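Local coordinates for exodeoxyribonuclease (Neisseria meningitidis, PDB 2JC5), which probably cleaves the DNA backbone at abasic sites during DNA repair, as a magnesium- or manganese-dependent AP endonuclease of the ExoA family, at residues T189-W192 / R193-Y196; L37-Q40 / E41-S45; R119-V122 / K123-F126. All blocks are in the same frame, centred on the assembly; numbering follows the deposited sequence. Where two conformers were deposited one is given.

Interaction 1: T189-W192 / R193-Y196; sequences TDMW and RTLY
Trp192 and Tyr196 meet edge-to-face one turn apart on the short helix 191-195, which follows directly on strand 189-190 in the DNase I-like fold. The tyrosine presents its CD2 edge to the six-membered ring of the tryptophan, with centroids 4.9 Å apart and planes at 63°. CD2 stands 3.8 Å from Trp192 CH2, displaced toward the rim of the indole. Trp192 holds CG anti to the backbone N (chi1 179°), swinging its indole off the helix, where NE1 bonds to the carbonyl of Val199. Tyr196, the first residue to leave the helical conformation, keeps CG anti to its carbonyl carbon instead (chi1 -54°), which turns the CD2 edge of its ring onto the indole face; its hydroxyl takes the backbone N-H of Ala236. Aromatic residues suit both places because each joins a broad apolar surface to one polar atom. Trp192 also packs on Ala236 and Leu250 of the other sheet, its side chain about 9 Å from that of Asp221, predicted to matter for catalysis.

Arg193, bent at chi2 and chi3, curls its guanidinium back over Trp192 CD1. NH1 shares Val199 O with Trp192 NE1 and bonds Tyr196 O weakly, while NH2 faces Asp158 in a salt bridge. Asp190, the N-cap residue, directs its carboxylate to Arg219. Asp190 O receives Thr194 N at 3.0 Å. Flexible Met191 lays CE 4.1 Å from Leu195 CG. On the strand side, Thr189 CG2 lies 3.4 Å from Thr194 OG1, and a water links that hydroxyl to Asp190 N.

Interaction 2: L37-Q40 / E41-S45; sequences LKAQ and EADLS
Gln40 and Asp43 grip each other twice across a short 3-10 turn in the loop between strand 31-35 and helix 46-49. Gln40 N donates to Asp43 OD2 at 2.9 Å, with an N-H...O angle of 160°. A side chain taking the N-H of the residue three before it, at the start of a 3-10 segment, resembles one half of a capping box. The return bond comes from the backbone: Asp43 N reaches Gln40 O, also at 2.9 Å, from above the carbonyl plane rather than on a lone pair. Aspartate suits this place because its short side chain, with CG anti to the carbonyl carbon and beside its own N (chi1 -54°), folds back onto the residue that opens the turn. OD2 is met on its anti side.

The packed part lies beneath. Ala39 CB, small enough to fit against the turn, touches Leu44 CD2 at 3.8 Å and Asp43 CB at 3.9 Å. Leu44 continues this apolar side onto Ile12 of helix 12-17. The other side is looser: Ala42 and Glu41 are exposed. The extended Gln40 side chain runs alongside Asp43, its amide plane only 10° from the carboxylate, and a water lies 3.0 Å from Gln40 OE1 and weakly bound to Asp43 OD2. Gln40 NE2 turns to the carbonyl of Ala61.

The N-H at OD2 and a weak, long ion pair from Arg13 to OD1, with the water a minor addition, would be expected to favour the charged carboxylate of Asp43.

Interaction 3: R119-V122 / K123-F126; sequences RQQV and KYRF. With BCN (bicine), chain C.
The bicine pocket is bordered by helix 117-139, the crossover helix of a beta-alpha-beta unit between strands 103-109 and 143-147, and Lys123 is its contribution. The lysine, all extended from CG outward and with CG anti to the backbone N (chi1 -179°), reaches from the helix so that NZ bonds bicine O21 at 2.9 Å. NZ also lies within bonding distance of Glu175, its salt-bridge partner, Asn151 O and Ser169 OG, more partners than it has protons. A positive tip suits the carboxylates that meet it, Glu175 and here bicine, and the lysine side chain is about 4 Å from that of Asn151, the predicted transition-state stabiliser.

Beneath, regular helical bonds run on, such as Lys123 N to Arg119 O at 2.8 Å. Gln120, one turn before Tyr124, is placed beside the lysine chain. Its NE2 and OE1 bond to Glu175 and Ser169 respectively, so the same two residues position both Gln120 and Lys123. The bend at chi2 (68°) points Gln120 NE2 down onto one face of the tyrosine ring, toward its rim, with amide and ring planes 64° apart and NE2 3.4 Å from Tyr124 CZ.

The three contacts are local and lie within one DNase I-like domain, following the chain in the order interaction 2, interaction 3, interaction 1. None touches another: the centres of interactions 1 and 2 are about 33 Å apart, on opposite sides of the chain's centre, while that of interaction 3 is about 26 Å from interaction 1 and 25 Å from interaction 2. Interaction 3 lies on a helix connecting two strands of the seven-stranded sheet. Residues 37-45 follow directly on metal-binding Glu36, 119-126 gives Lys123 to the bicine pocket, and 189-196 touches strands of both sheets, with Trp192 about 9 Å (side chain to side chain) from Asp221, predicted to be important for catalysis.

Interaction 1: T189-W192 / R193-Y196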
ATOM      1  N   THR A 189       1.597 -13.729   2.879  1.00  6.47           N
ATOM      2  CA  THR A 189       0.663 -14.060   1.808  1.00  6.12           C
ATOM      3  C   THR A 189       0.358 -12.807   1.001  1.00  5.84           C
ATOM      4  O   THR A 189      -0.093 -11.813   1.552  1.00  6.79           O
ATOM      5  CB  THR A 189      -0.656 -14.634   2.384  1.00  7.55           C
ATOM      6  OG1 THR A 189      -0.385 -15.881   3.027  1.00  8.60           O
ATOM      7  CG2 THR A 189      -1.721 -14.859   1.306  1.00  8.22           C
ATOM      8  N   ASP A 190       0.549 -12.897  -0.315  1.00  7.26           N
ATOM      9  CA  ASP A 190       0.145 -11.865  -1.258  1.00  6.87           C
ATOM     10  C   ASP A 190      -1.345 -12.100  -1.463  1.00  7.15           C
ATOM     11  O   ASP A 190      -1.757 -13.026  -2.164  1.00  7.60           O
ATOM     12  CB  ASP A 190       0.986 -12.048  -2.533  1.00  7.55           C
ATOM     13  CG  ASP A 190       0.567 -11.165  -3.661  1.00  6.77           C
ATOM     14  OD1 ASP A 190      -0.482 -10.490  -3.549  1.00  6.91           O
ATOM     15  OD2 ASP A 190       1.322 -11.158  -4.673  1.00  7.12           O
ATOM     16  N   MET A 191      -2.165 -11.282  -0.824  1.00  7.25           N
ATOM     17  CA  MET A 191      -3.566 -11.650  -0.656  1.00  7.59           C
ATOM     18  C   MET A 191      -4.300 -11.759  -1.986  1.00  6.97           C
ATOM     19  O   MET A 191      -5.088 -12.691  -2.193  1.00  7.76           O
ATOM     20  CB  MET A 191      -4.287 -10.678   0.271  1.00  7.85           C
ATOM     21  CG  MET A 191      -5.435 -11.308   1.024  1.00  9.74           C
ATOM     22  SD  MET A 191      -4.978 -12.688   2.123  1.00  9.63           S
ATOM     23  CE  MET A 191      -5.500 -14.161   1.219  1.00 10.57           C
ATOM     24  N   TRP A 192      -4.049 -10.811  -2.887  1.00  6.68           N
ATOM     25  CA  TRP A 192      -4.705 -10.828  -4.181  1.00  6.31           C
ATOM     26  C   TRP A 192      -4.373 -12.104  -4.958  1.00  6.24           C
ATOM     27  O   TRP A 192      -5.252 -12.786  -5.501  1.00  7.94           O
ATOM     28  CB  TRP A 192      -4.301  -9.621  -5.042  1.00  7.24           C
ATOM     29  CG  TRP A 192      -4.960  -9.680  -6.374  1.00  7.20           C
ATOM     30  CD1 TRP A 192      -4.466 -10.219  -7.520  1.00  7.25           C
ATOM     31  CD2 TRP A 192      -6.305  -9.269  -6.666  1.00  6.13           C
ATOM     32  NE1 TRP A 192      -5.414 -10.138  -8.529  1.00  7.39           N
ATOM     33  CE2 TRP A 192      -6.548  -9.556  -8.030  1.00  7.67           C
ATOM     34  CE3 TRP A 192      -7.322  -8.672  -5.911  1.00  7.63           C
ATOM     35  CZ2 TRP A 192      -7.745  -9.255  -8.649  1.00  7.27           C
ATOM     36  CZ3 TRP A 192      -8.514  -8.374  -6.537  1.00  7.32           C
ATOM     37  CH2 TRP A 192      -8.724  -8.682  -7.891  1.00  7.54           C
ATOM     38  N   ARG A 193      -3.086 -12.421  -5.032  1.00  7.12           N
ATOM     39  CA  ARG A 193      -2.643 -13.536  -5.871  1.00  7.54           C
ATOM     40  C   ARG A 193      -3.101 -14.850  -5.280  1.00  7.43           C
ATOM     41  O   ARG A 193      -3.377 -15.798  -6.016  1.00  9.14           O
ATOM     42  CB  ARG A 193      -1.127 -13.507  -6.014  1.00  9.12           C
ATOM     43  CG  ARG A 193      -0.537 -14.566  -6.889  1.00  9.34           C
ATOM     44  CD  ARG A 193      -1.104 -14.613  -8.269  1.00  8.62           C
ATOM     45  NE  ARG A 193      -0.959 -13.357  -8.994  1.00  8.32           N
ATOM     46  CZ  ARG A 193      -1.937 -12.685  -9.597  1.00  7.94           C
ATOM     47  NH1 ARG A 193      -3.201 -13.092  -9.572  1.00  8.45           N
ATOM     48  NH2 ARG A 193      -1.640 -11.554 -10.237  1.00  8.58           N
ATOM     49  N   THR A 194      -3.213 -14.906  -3.955  1.00  8.24           N
ATOM     50  CA  THR A 194      -3.690 -16.107  -3.295  1.00  9.11           C
ATOM     51  C   THR A 194      -5.177 -16.300  -3.516  1.00  9.62           C
ATOM     52  O   THR A 194      -5.633 -17.423  -3.794  1.00 11.95           O
ATOM     53  CB  THR A 194      -3.300 -16.095  -1.807  1.00 10.15           C
ATOM     54  OG1 THR A 194      -1.884 -16.277  -1.725  1.00 11.21           O
ATOM     55  CG2 THR A 194      -3.971 -17.219  -1.038  1.00 10.54           C
ATOM     56  N   LEU A 195      -5.947 -15.225  -3.394  1.00  9.21           N
ATOM     57  CA  LEU A 195      -7.393 -15.295  -3.635  1.00  8.90           C
ATOM     58  C   LEU A 195      -7.735 -15.641  -5.086  1.00 10.14           C
ATOM     59  O   LEU A 195      -8.674 -16.401  -5.329  1.00 12.08           O
ATOM     60  CB  LEU A 195      -8.091 -13.971  -3.276  1.00 10.13           C
ATOM     61  CG  LEU A 195      -8.266 -13.690  -1.788  1.00 10.82           C
ATOM     62  CD1 LEU A 195      -8.672 -12.261  -1.533  1.00  9.91           C
ATOM     63  CD2 LEU A 195      -9.292 -14.664  -1.182  1.00 11.47           C
ATOM     64  N   TYR A 196      -7.003 -15.041  -6.033  1.00  9.81           N
ATOM     65  CA  TYR A 196      -7.338 -15.110  -7.458  1.00 10.09           C
ATOM     66  C   TYR A 196      -6.081 -15.416  -8.275  1.00 10.41           C
ATOM     67  O   TYR A 196      -5.513 -14.540  -8.908  1.00 10.44           O
ATOM     68  CB  TYR A 196      -7.953 -13.779  -7.912  1.00  9.86           C
ATOM     69  CG  TYR A 196      -9.122 -13.358  -7.066  1.00  9.78           C
ATOM     70  CD1 TYR A 196     -10.227 -14.182  -6.922  1.00  9.69           C
ATOM     71  CD2 TYR A 196      -9.113 -12.161  -6.369  1.00 10.16           C
ATOM     72  CE1 TYR A 196     -11.315 -13.810  -6.113  1.00 10.99           C
ATOM     73  CE2 TYR A 196     -10.177 -11.786  -5.561  1.00 11.34           C
ATOM     74  CZ  TYR A 196     -11.281 -12.609  -5.433  1.00 11.06           C
ATOM     75  OH  TYR A 196     -12.332 -12.209  -4.630  1.00 10.99           O
TER
HETATM   76  O   HOH W   1       0.856 -15.472  -1.628  1.00 13.31           O

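Interaction 2: L37-Q40 / E41-S45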
ATOM      1  N   LEU A  37       0.480  11.143   0.101  1.00  5.21           N
ATOM      2  CA  LEU A  37      -0.300  12.310   0.486  1.00  5.72           C
ATOM      3  C   LEU A  37       0.097  13.546  -0.346  1.00  5.67           C
ATOM      4  O   LEU A  37      -0.745  14.381  -0.673  1.00  6.52           O
ATOM      5  CB  LEU A  37      -0.069  12.656   1.940  1.00  6.43           C
ATOM      6  CG  LEU A  37      -0.509  11.609   2.973  1.00  6.97           C
ATOM      7  CD1 LEU A  37      -0.025  11.982   4.405  1.00  7.56           C
ATOM      8  CD2 LEU A  37      -2.011  11.414   2.900  1.00  9.62           C
ATOM      9  N   LYS A  38       1.383  13.663  -0.649  1.00  6.21           N
ATOM     10  CA  LYS A  38       1.963  14.861  -1.295  1.00  6.86           C
ATOM     11  C   LYS A  38       1.589  16.114  -0.505  1.00  7.30           C
ATOM     12  O   LYS A  38       1.263  17.151  -1.088  1.00  7.55           O
ATOM     13  CB  LYS A  38       1.521  15.054  -2.761  1.00  8.11           C
ATOM     14  CG  LYS A  38       1.957  14.009  -3.780  1.00  8.91           C
ATOM     15  CD  LYS A  38       1.664  14.541  -5.211  1.00  9.46           C
ATOM     16  CE  LYS A  38       2.050  13.590  -6.303  1.00 11.91           C
ATOM     17  NZ  LYS A  38       1.988  14.291  -7.607  1.00 13.24           N
ATOM     18  N   ALA A  39       1.641  16.009   0.817  1.00  6.86           N
ATOM     19  CA  ALA A  39       1.154  17.055   1.705  1.00  7.59           C
ATOM     20  C   ALA A  39       1.859  16.882   3.028  1.00  9.25           C
ATOM     21  O   ALA A  39       2.125  15.750   3.437  1.00  8.83           O
ATOM     22  CB  ALA A  39      -0.376  16.949   1.896  1.00  9.62           C
ATOM     23  N   GLN A  40       2.189  17.997   3.673  1.00  9.79           N
ATOM     24  CA  GLN A  40       2.628  17.989   5.059  1.00 10.24           C
ATOM     25  C   GLN A  40       1.445  18.264   5.973  1.00 10.82           C
ATOM     26  O   GLN A  40       0.363  18.598   5.508  1.00 10.23           O
ATOM     27  CB  GLN A  40       3.721  19.017   5.239  1.00 11.36           C
ATOM     28  CG  GLN A  40       4.889  18.701   4.346  1.00 13.38           C
ATOM     29  CD  GLN A  40       5.956  19.720   4.402  1.00 15.02           C
ATOM     30  OE1 GLN A  40       5.691  20.924   4.431  1.00 18.43           O
ATOM     31  NE2 GLN A  40       7.202  19.248   4.396  1.00 15.59           N
ATOM     32  N   GLU A  41       1.644  18.122   7.275  1.00 12.78           N
ATOM     33  CA  GLU A  41       0.529  18.247   8.208  1.00 14.19           C
ATOM     34  C   GLU A  41      -0.195  19.590   8.061  1.00 14.01           C
ATOM     35  O   GLU A  41      -1.428  19.641   8.077  1.00 13.28           O
ATOM     36  CB  GLU A  41       1.002  18.017   9.641  1.00 15.51           C
ATOM     37  CG  GLU A  41      -0.122  17.859  10.649  1.00 15.36           C
ATOM     38  CD  GLU A  41       0.345  17.294  11.981  0.50 15.69           C
ATOM     39  OE1 GLU A  41       1.206  16.370  12.005  0.50 14.12           O
ATOM     40  OE2 GLU A  41      -0.179  17.773  13.010  0.50 17.44           O
ATOM     41  N   ALA A  42       0.574  20.656   7.849  1.00 13.95           N
ATOM     42  CA  ALA A  42       0.016  21.994   7.671  1.00 14.59           C
ATOM     43  C   ALA A  42      -0.912  22.123   6.466  1.00 14.26           C
ATOM     44  O   ALA A  42      -1.744  23.029   6.420  1.00 16.69           O
ATOM     45  CB  ALA A  42       1.145  23.029   7.569  1.00 15.88           C
ATOM     46  N   ASP A  43      -0.752  21.234   5.485  1.00 12.41           N
ATOM     47  CA  ASP A  43      -1.553  21.239   4.263  1.00 10.46           C
ATOM     48  C   ASP A  43      -2.806  20.391   4.342  1.00 10.80           C
ATOM     49  O   ASP A  43      -3.639  20.443   3.430  1.00 13.32           O
ATOM     50  CB  ASP A  43      -0.742  20.682   3.081  1.00 11.31           C
ATOM     51  CG  ASP A  43       0.569  21.378   2.879  1.00 13.95           C
ATOM     52  OD1 ASP A  43       0.596  22.621   2.758  1.00 15.95           O
ATOM     53  OD2 ASP A  43       1.594  20.672   2.762  1.00 14.18           O
ATOM     54  N   LEU A  44      -2.928  19.582   5.388  1.00 10.02           N
ATOM     55  CA  LEU A  44      -4.054  18.673   5.505  1.00  9.99           C
ATOM     56  C   LEU A  44      -5.243  19.381   6.135  1.00 10.68           C
ATOM     57  O   LEU A  44      -5.119  19.962   7.208  1.00 12.80           O
ATOM     58  CB  LEU A  44      -3.701  17.476   6.380  1.00 10.63           C
ATOM     59  CG  LEU A  44      -2.556  16.574   5.923  1.00  9.76           C
ATOM     60  CD1 LEU A  44      -2.241  15.546   7.000  1.00  9.75           C
ATOM     61  CD2 LEU A  44      -2.818  15.895   4.573  1.00  9.78           C
ATOM     62  N   SER A  45      -6.385  19.291   5.468  1.00 11.01           N
ATOM     63  CA  SER A  45      -7.631  19.783   6.028  0.50 10.74           C
ATOM     64  C   SER A  45      -8.127  18.794   7.083  1.00  9.33           C
ATOM     65  O   SER A  45      -7.640  17.659   7.174  1.00  9.44           O
ATOM     66  CB  SER A  45      -8.661  19.973   4.916  0.50 11.58           C
ATOM     67  OG  SER A  45      -8.190  20.877   3.927  0.50 12.99           O
TER
HETATM   68  O   HOH W   2       3.485  22.792   3.817  1.00 36.64           O

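Interaction 3: R119-V122 / K123-F126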
ATOM      1  N   ARG A 119      18.054   6.785  -6.883  1.00 13.34           N
ATOM      2  CA  ARG A 119      16.810   6.405  -6.245  1.00 12.97           C
ATOM      3  C   ARG A 119      16.629   4.896  -6.336  1.00 10.67           C
ATOM      4  O   ARG A 119      16.085   4.292  -5.417  1.00 11.43           O
ATOM      5  CB  ARG A 119      15.609   7.165  -6.834  1.00 12.92           C
ATOM      6  CG  ARG A 119      15.607   8.660  -6.520  1.00 13.24           C
ATOM      7  CD  ARG A 119      15.681   8.962  -5.022  1.00 13.33           C
ATOM      8  NE  ARG A 119      14.573   8.354  -4.295  1.00 13.62           N
ATOM      9  CZ  ARG A 119      14.365   8.469  -2.989  1.00 13.25           C
ATOM     10  NH1 ARG A 119      15.205   9.164  -2.230  1.00 14.61           N
ATOM     11  NH2 ARG A 119      13.303   7.911  -2.431  1.00 13.34           N
ATOM     12  N   GLN A 120      17.110   4.266  -7.402  1.00 11.08           N
ATOM     13  CA  GLN A 120      17.096   2.789  -7.430  1.00 10.31           C
ATOM     14  C   GLN A 120      17.937   2.266  -6.283  1.00 11.00           C
ATOM     15  O   GLN A 120      17.582   1.291  -5.654  1.00 11.19           O
ATOM     16  CB  GLN A 120      17.519   2.181  -8.769  1.00  9.64           C
ATOM     17  CG  GLN A 120      17.472   0.643  -8.827  1.00 10.42           C
ATOM     18  CD  GLN A 120      16.047   0.117  -8.753  1.00 10.73           C
ATOM     19  OE1 GLN A 120      15.176   0.640  -9.426  1.00 12.34           O
ATOM     20  NE2 GLN A 120      15.804  -0.894  -7.928  1.00  9.49           N
ATOM     21  N   GLN A 121      19.057   2.929  -5.996  0.70 12.80           N
ATOM     22  CA  GLN A 121      19.877   2.521  -4.848  0.70 13.12           C
ATOM     23  C   GLN A 121      19.177   2.728  -3.516  0.70 12.58           C
ATOM     24  O   GLN A 121      19.228   1.859  -2.653  0.70 13.64           O
ATOM     25  CB  GLN A 121      21.235   3.223  -4.866  0.70 14.72           C
ATOM     26  CG  GLN A 121      22.164   2.644  -5.905  0.70 15.63           C
ATOM     27  CD  GLN A 121      22.491   1.178  -5.637  0.70 18.15           C
ATOM     28  OE1 GLN A 121      22.875   0.797  -4.523  0.70 19.42           O
ATOM     29  NE2 GLN A 121      22.331   0.344  -6.660  0.70 20.50           N
ATOM     30  N   VAL A 122      18.513   3.864  -3.340  1.00 11.11           N
ATOM     31  CA  VAL A 122      17.676   4.071  -2.138  1.00 12.74           C
ATOM     32  C   VAL A 122      16.636   2.953  -2.023  1.00  9.87           C
ATOM     33  O   VAL A 122      16.412   2.418  -0.942  1.00 10.65           O
ATOM     34  CB  VAL A 122      16.959   5.458  -2.129  1.00 13.79           C
ATOM     35  CG1 VAL A 122      15.903   5.543  -1.025  1.00 14.45           C
ATOM     36  CG2 VAL A 122      17.993   6.575  -2.002  1.00 16.44           C
ATOM     37  N   LYS A 123      16.004   2.600  -3.147  1.00  9.29           N
ATOM     38  CA  LYS A 123      15.000   1.569  -3.147  1.00  8.82           C
ATOM     39  C   LYS A 123      15.601   0.256  -2.671  1.00  8.48           C
ATOM     40  O   LYS A 123      15.041  -0.398  -1.801  1.00  7.63           O
ATOM     41  CB  LYS A 123      14.369   1.441  -4.535  1.00  7.36           C
ATOM     42  CG  LYS A 123      13.271   0.402  -4.665  1.00  7.96           C
ATOM     43  CD  LYS A 123      12.687   0.441  -6.066  1.00  8.14           C
ATOM     44  CE  LYS A 123      11.467  -0.415  -6.206  1.00  8.78           C
ATOM     45  NZ  LYS A 123      10.979  -0.539  -7.627  1.00  8.57           N
ATOM     46  N   TYR A 124      16.759  -0.122  -3.214  1.00  8.46           N
ATOM     47  CA  TYR A 124      17.400  -1.356  -2.756  1.00  8.45           C
ATOM     48  C   TYR A 124      17.808  -1.294  -1.289  1.00  8.35           C
ATOM     49  O   TYR A 124      17.655  -2.278  -0.586  1.00  8.95           O
ATOM     50  CB  TYR A 124      18.612  -1.722  -3.611  1.00 10.15           C
ATOM     51  CG  TYR A 124      18.282  -2.358  -4.948  1.00 11.67           C
ATOM     52  CD1 TYR A 124      17.368  -3.405  -5.033  1.00 11.95           C
ATOM     53  CD2 TYR A 124      18.936  -1.961  -6.111  1.00 12.48           C
ATOM     54  CE1 TYR A 124      17.093  -4.027  -6.239  1.00 12.90           C
ATOM     55  CE2 TYR A 124      18.673  -2.586  -7.330  1.00 11.86           C
ATOM     56  CZ  TYR A 124      17.735  -3.610  -7.380  1.00 12.03           C
ATOM     57  OH  TYR A 124      17.460  -4.232  -8.576  1.00 14.75           O
ATOM     58  N   ARG A 125      18.322  -0.161  -0.817  1.00  9.65           N
ATOM     59  CA  ARG A 125      18.617  -0.035   0.606  0.50 11.54           C
ATOM     60  C   ARG A 125      17.342  -0.145   1.464  1.00 10.17           C
ATOM     61  O   ARG A 125      17.354  -0.727   2.546  1.00 10.61           O
ATOM     62  CB  ARG A 125      19.392   1.259   0.876  0.50 12.90           C
ATOM     63  CG  ARG A 125      20.799   1.207   0.300  0.50 14.78           C
ATOM     64  CD  ARG A 125      21.693   2.286   0.852  0.50 16.07           C
ATOM     65  NE  ARG A 125      21.313   3.615   0.374  0.50 17.19           N
ATOM     66  CZ  ARG A 125      20.610   4.516   1.059  0.50 18.17           C
ATOM     67  NH1 ARG A 125      20.175   4.263   2.290  0.50 18.93           N
ATOM     68  NH2 ARG A 125      20.344   5.696   0.509  0.50 17.42           N
ATOM     69  N   PHE A 126      16.222   0.391   0.981  1.00 10.29           N
ATOM     70  CA  PHE A 126      14.957   0.226   1.690  1.00 10.11           C
ATOM     71  C   PHE A 126      14.531  -1.243   1.784  1.00  9.44           C
ATOM     72  O   PHE A 126      14.128  -1.735   2.841  1.00 11.03           O
ATOM     73  CB  PHE A 126      13.882   1.033   0.986  1.00 10.29           C
ATOM     74  CG  PHE A 126      12.591   1.115   1.744  1.00 10.84           C
ATOM     75  CD1 PHE A 126      11.690   0.058   1.764  1.00 11.73           C
ATOM     76  CD2 PHE A 126      12.286   2.258   2.446  1.00 10.72           C
ATOM     77  CE1 PHE A 126      10.511   0.145   2.486  1.00 11.31           C
ATOM     78  CE2 PHE A 126      11.101   2.371   3.153  1.00 11.89           C
ATOM     79  CZ  PHE A 126      10.215   1.300   3.172  1.00 11.44           C
TER
HETATM   80  N1  BCN C1261       7.382   2.252 -11.296  1.00 12.37           N
HETATM   81  C1  BCN C1261       8.104   1.598 -10.180  1.00 10.47           C
HETATM   82  C2  BCN C1261       9.393   2.299  -9.825  1.00  9.80           C
HETATM   83  O21 BCN C1261      10.031   1.881  -8.816  1.00  8.85           O
HETATM   84  O22 BCN C1261       9.771   3.251 -10.527  1.00 10.84           O
HETATM   85  C3  BCN C1261       6.147   2.928 -10.870  1.00 16.83           C
HETATM   86  C4  BCN C1261       6.468   4.365 -10.508  1.00 17.19           C
HETATM   87  O4  BCN C1261       7.181   5.061 -11.561  1.00 16.74           O
HETATM   88  C5  BCN C1261       7.098   1.271 -12.402  1.00 14.99           C
HETATM   89  C6  BCN C1261       7.069   1.974 -13.753  1.00 13.65           C
HETATM   90  O6  BCN C1261       8.083   2.975 -13.858  1.00 19.68           O